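Local coordinates for 4-hydroxybutyrate CoA-transferase (Porphyromonas gingivalis, PDB 3EH7), which probably transfers coenzyme A between acyl groups such as acetate and 4-hydroxybutyrate, at residues I113-L127 and Y144-E158. Numbering follows the deposited sequence.
Sequences IRKDILHIDVAIVQL and YSKPAAESAHLVIGE
Val125 and Ile156 meet in the middle of a parallel strand pair, 122-127 beside 154-158, where Val125 N donates to Ile156 O at 2.9 Å. Six backbone hydrogen bonds join the two segments here, from Leu154 N to Asp121 O through Leu127 N to Glu158 O. The acceptors alternate between the two segments, as parallel pairing requires.

Followed outward, the Val125 side chain leaves the sheet on the face where helix 145-151 lies. From CB its two methyls diverge. CG1, placed anti to the carbonyl carbon by a chi1 of -67°, comes 3.6 Å from Ser145 O, while CG2 sits 4.1 Å from Ala149 CB and also borders Ile156 O. On the same face the Ala123 CB methyl lies 3.8 Å from both Ala149 CA and Ala152 CB. The small side chains are consistent with the 7.5 Å between the axes of the helix and strand 122-127, which run roughly against each other at 132°. Ile120 extends this layer, setting CD1 against Ala148 CB and CG2 against Ala152 CB.

The other face carries Ile124 and Ile156 side by side, with Ile124 CG1 3.9 Å from Ile156 CD1. Beyond them, strands 30-33 and 179-183 continue the parallel sheet. Away from the sheet, one water accepts from Arg114 NH1 and donates to Glu150 OE1; Arg114 also forms a salt bridge with Asp296.

Helix 145-151 is thus seated mainly by apolar contact and the strands by backbone bonding, consistent with a Rossmann-like parallel alpha/beta fold, while the buried Glu158 carboxylate is satisfied from outside the segments by Tyr185 OH and Cys43 N.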
ATOM      1  N   ILE A 113       8.411  -1.490 -17.220  1.00 28.56           N
ATOM      2  CA  ILE A 113       8.713  -1.368 -18.629  1.00 28.92           C
ATOM      3  C   ILE A 113      10.221  -1.530 -18.826  1.00 30.50           C
ATOM      4  O   ILE A 113      10.646  -2.296 -19.673  1.00 30.53           O
ATOM      5  CB  ILE A 113       8.231  -0.000 -19.238  1.00 28.79           C
ATOM      6  CG1 ILE A 113       6.709   0.021 -19.335  1.00 25.86           C
ATOM      7  CG2 ILE A 113       8.866   0.230 -20.643  1.00 28.50           C
ATOM      8  CD1 ILE A 113       6.139   1.356 -19.797  1.00 26.91           C
ATOM      9  N   ARG A 114      11.022  -0.828 -18.027  1.00 31.62           N
ATOM     10  CA  ARG A 114      12.481  -0.893 -18.168  1.00 33.42           C
ATOM     11  C   ARG A 114      13.048  -2.265 -17.864  1.00 34.79           C
ATOM     12  O   ARG A 114      14.064  -2.631 -18.436  1.00 35.39           O
ATOM     13  CB  ARG A 114      13.199   0.124 -17.283  1.00 33.04           C
ATOM     14  CG  ARG A 114      13.212   1.516 -17.854  1.00 32.69           C
ATOM     15  CD  ARG A 114      14.096   2.418 -17.030  1.00 31.40           C
ATOM     16  NE  ARG A 114      13.520   2.666 -15.714  1.00 30.04           N
ATOM     17  CZ  ARG A 114      12.618   3.620 -15.434  1.00 29.69           C
ATOM     18  NH1 ARG A 114      12.141   4.444 -16.379  1.00 27.71           N
ATOM     19  NH2 ARG A 114      12.188   3.759 -14.195  1.00 28.40           N
ATOM     20  N   LYS A 115      12.409  -3.009 -16.967  1.00 35.84           N
ATOM     21  CA  LYS A 115      12.841  -4.364 -16.655  1.00 36.86           C
ATOM     22  C   LYS A 115      12.240  -5.438 -17.571  1.00 37.36           C
ATOM     23  O   LYS A 115      12.328  -6.632 -17.269  1.00 37.37           O
ATOM     24  CB  LYS A 115      12.491  -4.688 -15.220  1.00 36.98           C
ATOM     25  CG  LYS A 115      13.286  -3.893 -14.229  1.00 39.61           C
ATOM     26  CD  LYS A 115      12.651  -4.024 -12.839  1.00 43.39           C
ATOM     27  CE  LYS A 115      13.412  -3.195 -11.803  1.00 45.32           C
ATOM     28  NZ  LYS A 115      14.776  -3.771 -11.600  1.00 46.11           N
ATOM     29  N   ASP A 116      11.635  -5.023 -18.686  1.00 37.74           N
ATOM     30  CA  ASP A 116      10.937  -5.938 -19.585  1.00 38.07           C
ATOM     31  C   ASP A 116       9.908  -6.854 -18.923  1.00 37.53           C
ATOM     32  O   ASP A 116       9.471  -7.832 -19.526  1.00 38.02           O
ATOM     33  CB  ASP A 116      11.947  -6.780 -20.368  1.00 38.62           C
ATOM     34  CG  ASP A 116      12.132  -6.305 -21.788  1.00 40.41           C
ATOM     35  OD1 ASP A 116      11.653  -5.213 -22.166  1.00 41.34           O
ATOM     36  OD2 ASP A 116      12.785  -7.051 -22.546  1.00 45.58           O
ATOM     37  N   ILE A 117       9.474  -6.529 -17.714  1.00 37.22           N
ATOM     38  CA  ILE A 117       8.351  -7.242 -17.111  1.00 36.90           C
ATOM     39  C   ILE A 117       7.034  -6.882 -17.836  1.00 36.53           C
ATOM     40  O   ILE A 117       6.176  -7.739 -18.006  1.00 36.76           O
ATOM     41  CB  ILE A 117       8.236  -6.975 -15.611  1.00 36.96           C
ATOM     42  CG1 ILE A 117       9.481  -7.463 -14.867  1.00 36.66           C
ATOM     43  CG2 ILE A 117       6.992  -7.640 -15.037  1.00 38.12           C
ATOM     44  CD1 ILE A 117       9.678  -6.734 -13.576  1.00 37.65           C
ATOM     45  N   LEU A 118       6.884  -5.626 -18.259  1.00 35.94           N
ATOM     46  CA  LEU A 118       5.826  -5.222 -19.194  1.00 35.57           C
ATOM     47  C   LEU A 118       6.528  -4.782 -20.446  1.00 35.51           C
ATOM     48  O   LEU A 118       7.062  -3.666 -20.500  1.00 35.58           O
ATOM     49  CB  LEU A 118       4.975  -4.077 -18.619  1.00 36.26           C
ATOM     50  CG  LEU A 118       3.943  -3.384 -19.521  1.00 36.63           C
ATOM     51  CD1 LEU A 118       2.827  -4.289 -19.936  1.00 34.69           C
ATOM     52  CD2 LEU A 118       3.362  -2.207 -18.771  1.00 38.55           C
ATOM     53  N   HIS A 119       6.563  -5.668 -21.441  1.00 34.48           N
ATOM     54  CA  HIS A 119       7.354  -5.453 -22.627  1.00 34.05           C
ATOM     55  C   HIS A 119       6.562  -4.649 -23.644  1.00 33.21           C
ATOM     56  O   HIS A 119       5.414  -4.983 -23.965  1.00 33.21           O
ATOM     57  CB  HIS A 119       7.784  -6.803 -23.231  1.00 34.80           C
ATOM     58  CG  HIS A 119       8.514  -6.682 -24.531  1.00 35.84           C
ATOM     59  ND1 HIS A 119       9.879  -6.489 -24.605  1.00 39.82           N
ATOM     60  CD2 HIS A 119       8.069  -6.704 -25.812  1.00 38.91           C
ATOM     61  CE1 HIS A 119      10.242  -6.400 -25.876  1.00 39.23           C
ATOM     62  NE2 HIS A 119       9.163  -6.530 -26.628  1.00 38.03           N
ATOM     63  N   ILE A 120       7.197  -3.616 -24.184  1.00 31.78           N
ATOM     64  CA  ILE A 120       6.585  -2.777 -25.190  1.00 30.56           C
ATOM     65  C   ILE A 120       7.433  -2.855 -26.458  1.00 29.80           C
ATOM     66  O   ILE A 120       8.600  -2.455 -26.464  1.00 29.86           O
ATOM     67  CB  ILE A 120       6.484  -1.331 -24.699  1.00 30.71           C
ATOM     68  CG1 ILE A 120       5.368  -1.229 -23.665  1.00 30.87           C
ATOM     69  CG2 ILE A 120       6.246  -0.384 -25.870  1.00 29.77           C
ATOM     70  CD1 ILE A 120       5.515  -0.058 -22.782  1.00 33.28           C
ATOM     71  N   ASP A 121       6.847  -3.350 -27.538  1.00 27.37           N
ATOM     72  CA  ASP A 121       7.590  -3.472 -28.751  1.00 27.14           C
ATOM     73  C   ASP A 121       7.638  -2.147 -29.513  1.00 26.93           C
ATOM     74  O   ASP A 121       8.631  -1.858 -30.187  1.00 26.92           O
ATOM     75  CB  ASP A 121       6.961  -4.546 -29.627  1.00 27.63           C
ATOM     76  CG  ASP A 121       6.973  -5.927 -28.969  1.00 27.47           C
ATOM     77  OD1 ASP A 121       8.000  -6.622 -29.068  1.00 31.98           O
ATOM     78  OD2 ASP A 121       5.961  -6.306 -28.358  1.00 27.39           O
ATOM     79  N   VAL A 122       6.555  -1.374 -29.431  1.00 25.92           N
ATOM     80  CA  VAL A 122       6.387  -0.149 -30.196  1.00 25.60           C
ATOM     81  C   VAL A 122       5.787   0.935 -29.301  1.00 24.89           C
ATOM     82  O   VAL A 122       4.832   0.675 -28.569  1.00 26.23           O
ATOM     83  CB  VAL A 122       5.490  -0.378 -31.403  1.00 25.47           C
ATOM     84  CG1 VAL A 122       5.322   0.909 -32.209  1.00 26.05           C
ATOM     85  CG2 VAL A 122       6.080  -1.447 -32.281  1.00 25.18           C
ATOM     86  N   ALA A 123       6.385   2.124 -29.326  1.00 23.90           N
ATOM     87  CA  ALA A 123       5.850   3.294 -28.633  1.00 23.29           C
ATOM     88  C   ALA A 123       5.460   4.284 -29.711  1.00 22.98           C
ATOM     89  O   ALA A 123       6.300   4.673 -30.537  1.00 22.95           O
ATOM     90  CB  ALA A 123       6.898   3.920 -27.704  1.00 22.62           C
ATOM     91  N   ILE A 124       4.189   4.666 -29.743  1.00 22.36           N
ATOM     92  CA  ILE A 124       3.756   5.746 -30.622  1.00 22.01           C
ATOM     93  C   ILE A 124       3.459   6.919 -29.694  1.00 21.13           C
ATOM     94  O   ILE A 124       2.454   6.909 -28.974  1.00 21.23           O
ATOM     95  CB  ILE A 124       2.543   5.390 -31.485  1.00 21.56           C
ATOM     96  CG1 ILE A 124       2.715   4.038 -32.158  1.00 21.77           C
ATOM     97  CG2 ILE A 124       2.378   6.411 -32.597  1.00 22.58           C
ATOM     98  CD1 ILE A 124       1.544   3.656 -33.074  1.00 19.13           C
ATOM     99  N   VAL A 125       4.352   7.909 -29.699  1.00 19.84           N
ATOM    100  CA  VAL A 125       4.185   9.050 -28.839  1.00 19.22           C
ATOM    101  C   VAL A 125       3.964  10.344 -29.626  1.00 19.05           C
ATOM    102  O   VAL A 125       4.653  10.608 -30.609  1.00 19.58           O
ATOM    103  CB  VAL A 125       5.350   9.173 -27.819  1.00 19.73           C
ATOM    104  CG1 VAL A 125       5.280   7.996 -26.841  1.00 16.94           C
ATOM    105  CG2 VAL A 125       6.722   9.287 -28.505  1.00 17.20           C
ATOM    106  N   GLN A 126       3.009  11.147 -29.160  1.00 18.55           N
ATOM    107  CA  GLN A 126       2.817  12.482 -29.675  1.00 18.98           C
ATOM    108  C   GLN A 126       3.783  13.485 -29.005  1.00 18.89           C
ATOM    109  O   GLN A 126       3.968  13.472 -27.794  1.00 18.85           O
ATOM    110  CB  GLN A 126       1.367  12.925 -29.544  1.00 18.60           C
ATOM    111  CG  GLN A 126       1.126  14.200 -30.294  1.00 18.73           C
ATOM    112  CD  GLN A 126      -0.234  14.802 -30.096  1.00 19.29           C
ATOM    113  OE1 GLN A 126      -0.462  15.922 -30.540  1.00 20.51           O
ATOM    114  NE2 GLN A 126      -1.157  14.070 -29.457  1.00 17.62           N
ATOM    115  N   LEU A 127       4.399  14.333 -29.828  1.00 19.77           N
ATOM    116  CA  LEU A 127       5.432  15.258 -29.376  1.00 19.68           C
ATOM    117  C   LEU A 127       5.238  16.662 -29.928  1.00 19.74           C
ATOM    118  O   LEU A 127       4.591  16.867 -30.961  1.00 19.71           O
ATOM    119  CB  LEU A 127       6.812  14.747 -29.799  1.00 20.19           C
ATOM    120  CG  LEU A 127       7.254  13.323 -29.425  1.00 19.78           C
ATOM    121  CD1 LEU A 127       8.462  12.921 -30.295  1.00 18.83           C
ATOM    122  CD2 LEU A 127       7.583  13.183 -27.927  1.00 16.86           C
ATOM    123  N   TYR A 144       3.665   7.383 -18.409  1.00 20.10           N
ATOM    124  CA  TYR A 144       4.449   6.240 -18.835  1.00 20.28           C
ATOM    125  C   TYR A 144       4.846   6.379 -20.304  1.00 19.78           C
ATOM    126  O   TYR A 144       5.576   5.547 -20.826  1.00 19.06           O
ATOM    127  CB  TYR A 144       3.660   4.934 -18.657  1.00 20.93           C
ATOM    128  CG  TYR A 144       2.474   4.838 -19.602  1.00 22.07           C
ATOM    129  CD1 TYR A 144       2.605   4.290 -20.873  1.00 24.94           C
ATOM    130  CD2 TYR A 144       1.243   5.370 -19.247  1.00 23.64           C
ATOM    131  CE1 TYR A 144       1.527   4.233 -21.730  1.00 24.52           C
ATOM    132  CE2 TYR A 144       0.165   5.324 -20.098  1.00 22.21           C
ATOM    133  CZ  TYR A 144       0.307   4.752 -21.336  1.00 25.44           C
ATOM    134  OH  TYR A 144      -0.782   4.719 -22.177  1.00 26.64           O
ATOM    135  N   SER A 145       4.298   7.389 -20.984  1.00 20.41           N
ATOM    136  CA  SER A 145       4.523   7.586 -22.414  1.00 19.82           C
ATOM    137  C   SER A 145       5.996   7.823 -22.682  1.00 20.73           C
ATOM    138  O   SER A 145       6.574   7.238 -23.610  1.00 22.39           O
ATOM    139  CB  SER A 145       3.689   8.768 -22.936  1.00 20.58           C
ATOM    140  OG  SER A 145       2.298   8.614 -22.674  1.00 18.97           O
ATOM    141  N   LYS A 146       6.621   8.669 -21.864  1.00 20.55           N
ATOM    142  CA  LYS A 146       8.050   8.945 -21.995  1.00 20.11           C
ATOM    143  C   LYS A 146       8.901   7.711 -21.694  1.00 20.27           C
ATOM    144  O   LYS A 146       9.733   7.344 -22.526  1.00 19.14           O
ATOM    145  CB  LYS A 146       8.455  10.144 -21.141  1.00 20.17           C
ATOM    146  CG  LYS A 146       9.958  10.363 -20.939  1.00 19.67           C
ATOM    147  CD  LYS A 146      10.191  11.773 -20.390  1.00 20.85           C
ATOM    148  CE  LYS A 146      11.621  12.163 -20.334  1.00 25.48           C
ATOM    149  NZ  LYS A 146      12.281  11.423 -19.327  1.00 28.37           N
ATOM    150  N   PRO A 147       8.685   7.068 -20.524  1.00 21.26           N
ATOM    151  CA  PRO A 147       9.356   5.799 -20.261  1.00 21.73           C
ATOM    152  C   PRO A 147       9.167   4.770 -21.381  1.00 22.07           C
ATOM    153  O   PRO A 147      10.120   4.096 -21.725  1.00 22.08           O
ATOM    154  CB  PRO A 147       8.713   5.321 -18.974  1.00 21.71           C
ATOM    155  CG  PRO A 147       8.316   6.565 -18.262  1.00 21.83           C
ATOM    156  CD  PRO A 147       8.053   7.601 -19.294  1.00 21.17           C
ATOM    157  N   ALA A 148       7.974   4.685 -21.971  1.00 22.32           N
ATOM    158  CA  ALA A 148       7.766   3.748 -23.080  1.00 22.37           C
ATOM    159  C   ALA A 148       8.663   4.096 -24.274  1.00 21.58           C
ATOM    160  O   ALA A 148       9.324   3.221 -24.835  1.00 21.89           O
ATOM    161  CB  ALA A 148       6.292   3.703 -23.500  1.00 21.41           C
ATOM    162  N   ALA A 149       8.681   5.362 -24.658  1.00 21.59           N
ATOM    163  CA  ALA A 149       9.513   5.824 -25.764  1.00 21.20           C
ATOM    164  C   ALA A 149      10.996   5.544 -25.480  1.00 22.57           C
ATOM    165  O   ALA A 149      11.756   5.269 -26.393  1.00 22.26           O
ATOM    166  CB  ALA A 149       9.306   7.303 -26.026  1.00 20.13           C
ATOM    167  N   GLU A 150      11.405   5.600 -24.222  1.00 22.50           N
ATOM    168  CA  GLU A 150      12.810   5.418 -23.921  1.00 23.84           C
ATOM    169  C   GLU A 150      13.209   3.969 -23.886  1.00 24.00           C
ATOM    170  O   GLU A 150      14.384   3.679 -23.846  1.00 23.10           O
ATOM    171  CB  GLU A 150      13.164   6.068 -22.580  1.00 24.19           C
ATOM    172  CG  GLU A 150      13.089   7.587 -22.624  1.00 25.36           C
ATOM    173  CD  GLU A 150      13.123   8.220 -21.245  1.00 29.38           C
ATOM    174  OE1 GLU A 150      12.888   7.513 -20.211  1.00 33.56           O
ATOM    175  OE2 GLU A 150      13.355   9.434 -21.205  1.00 27.63           O
ATOM    176  N   SER A 151      12.231   3.064 -23.850  1.00 25.10           N
ATOM    177  CA  SER A 151      12.510   1.647 -23.795  1.00 25.97           C
ATOM    178  C   SER A 151      12.111   0.814 -25.013  1.00 25.94           C
ATOM    179  O   SER A 151      12.632  -0.262 -25.175  1.00 26.15           O
ATOM    180  CB  SER A 151      11.843   1.041 -22.560  1.00 26.14           C
ATOM    181  OG  SER A 151      12.654   1.282 -21.438  1.00 29.23           O
ATOM    182  N   ALA A 152      11.176   1.277 -25.832  1.00 26.47           N
ATOM    183  CA  ALA A 152      10.604   0.435 -26.896  1.00 26.30           C
ATOM    184  C   ALA A 152      11.605   0.174 -27.995  1.00 26.11           C
ATOM    185  O   ALA A 152      12.404   1.030 -28.345  1.00 25.53           O
ATOM    186  CB  ALA A 152       9.358   1.053 -27.477  1.00 25.92           C
ATOM    187  N   HIS A 153      11.487  -1.016 -28.571  1.00 26.82           N
ATOM    188  CA  HIS A 153      12.302  -1.483 -29.688  1.00 27.13           C
ATOM    189  C   HIS A 153      12.165  -0.534 -30.881  1.00 26.51           C
ATOM    190  O   HIS A 153      13.144  -0.239 -31.590  1.00 27.65           O
ATOM    191  CB  HIS A 153      11.792  -2.878 -30.059  1.00 28.27           C
ATOM    192  CG  HIS A 153      12.834  -3.797 -30.604  1.00 31.69           C
ATOM    193  ND1 HIS A 153      13.898  -4.249 -29.850  1.00 36.43           N
ATOM    194  CD2 HIS A 153      12.941  -4.410 -31.810  1.00 36.42           C
ATOM    195  CE1 HIS A 153      14.642  -5.065 -30.580  1.00 36.57           C
ATOM    196  NE2 HIS A 153      14.084  -5.179 -31.775  1.00 37.16           N
ATOM    197  N   LEU A 154      10.939  -0.066 -31.106  1.00 25.43           N
ATOM    198  CA  LEU A 154      10.594   0.837 -32.222  1.00 24.46           C
ATOM    199  C   LEU A 154       9.800   2.014 -31.674  1.00 22.92           C
ATOM    200  O   LEU A 154       8.865   1.824 -30.895  1.00 23.35           O
ATOM    201  CB  LEU A 154       9.761   0.102 -33.291  1.00 24.84           C
ATOM    202  CG  LEU A 154       9.308   0.861 -34.553  1.00 25.73           C
ATOM    203  CD1 LEU A 154      10.444   1.093 -35.555  1.00 27.62           C
ATOM    204  CD2 LEU A 154       8.178   0.103 -35.249  1.00 28.35           C
ATOM    205  N   VAL A 155      10.197   3.216 -32.069  1.00 21.69           N
ATOM    206  CA  VAL A 155       9.603   4.421 -31.587  1.00 21.34           C
ATOM    207  C   VAL A 155       9.141   5.245 -32.776  1.00 20.72           C
ATOM    208  O   VAL A 155       9.932   5.582 -33.686  1.00 20.87           O
ATOM    209  CB  VAL A 155      10.593   5.245 -30.708  1.00 22.13           C
ATOM    210  CG1 VAL A 155       9.908   6.514 -30.179  1.00 21.84           C
ATOM    211  CG2 VAL A 155      11.114   4.396 -29.541  1.00 22.18           C
ATOM    212  N   ILE A 156       7.841   5.530 -32.776  1.00 19.58           N
ATOM    213  CA  ILE A 156       7.219   6.443 -33.735  1.00 19.21           C
ATOM    214  C   ILE A 156       6.847   7.711 -32.980  1.00 19.20           C
ATOM    215  O   ILE A 156       6.098   7.653 -31.981  1.00 19.63           O
ATOM    216  CB  ILE A 156       5.936   5.860 -34.352  1.00 19.05           C
ATOM    217  CG1 ILE A 156       6.247   4.542 -35.043  1.00 18.68           C
ATOM    218  CG2 ILE A 156       5.294   6.865 -35.304  1.00 17.68           C
ATOM    219  CD1 ILE A 156       5.012   3.689 -35.296  1.00 19.12           C
ATOM    220  N   GLY A 157       7.390   8.835 -33.436  1.00 18.71           N
ATOM    221  CA  GLY A 157       7.089  10.132 -32.867  1.00 18.74           C
ATOM    222  C   GLY A 157       6.138  10.880 -33.776  1.00 19.07           C
ATOM    223  O   GLY A 157       6.460  11.142 -34.931  1.00 18.00           O
ATOM    224  N   GLU A 158       4.972  11.235 -33.245  1.00 19.03           N
ATOM    225  CA  GLU A 158       3.991  12.011 -34.003  1.00 19.59           C
ATOM    226  C   GLU A 158       4.153  13.468 -33.615  1.00 19.30           C
ATOM    227  O   GLU A 158       3.692  13.875 -32.545  1.00 20.13           O
ATOM    228  CB  GLU A 158       2.566  11.526 -33.707  1.00 19.93           C
ATOM    229  CG  GLU A 158       1.496  12.209 -34.537  1.00 22.04           C
ATOM    230  CD  GLU A 158       0.162  11.476 -34.526  1.00 24.69           C
ATOM    231  OE1 GLU A 158       0.133  10.280 -34.876  1.00 25.08           O
ATOM    232  OE2 GLU A 158      -0.857  12.100 -34.167  1.00 26.20           O
TER
HETATM  233  O   HOH W   1      13.319   5.186 -19.125  1.00 30.47           O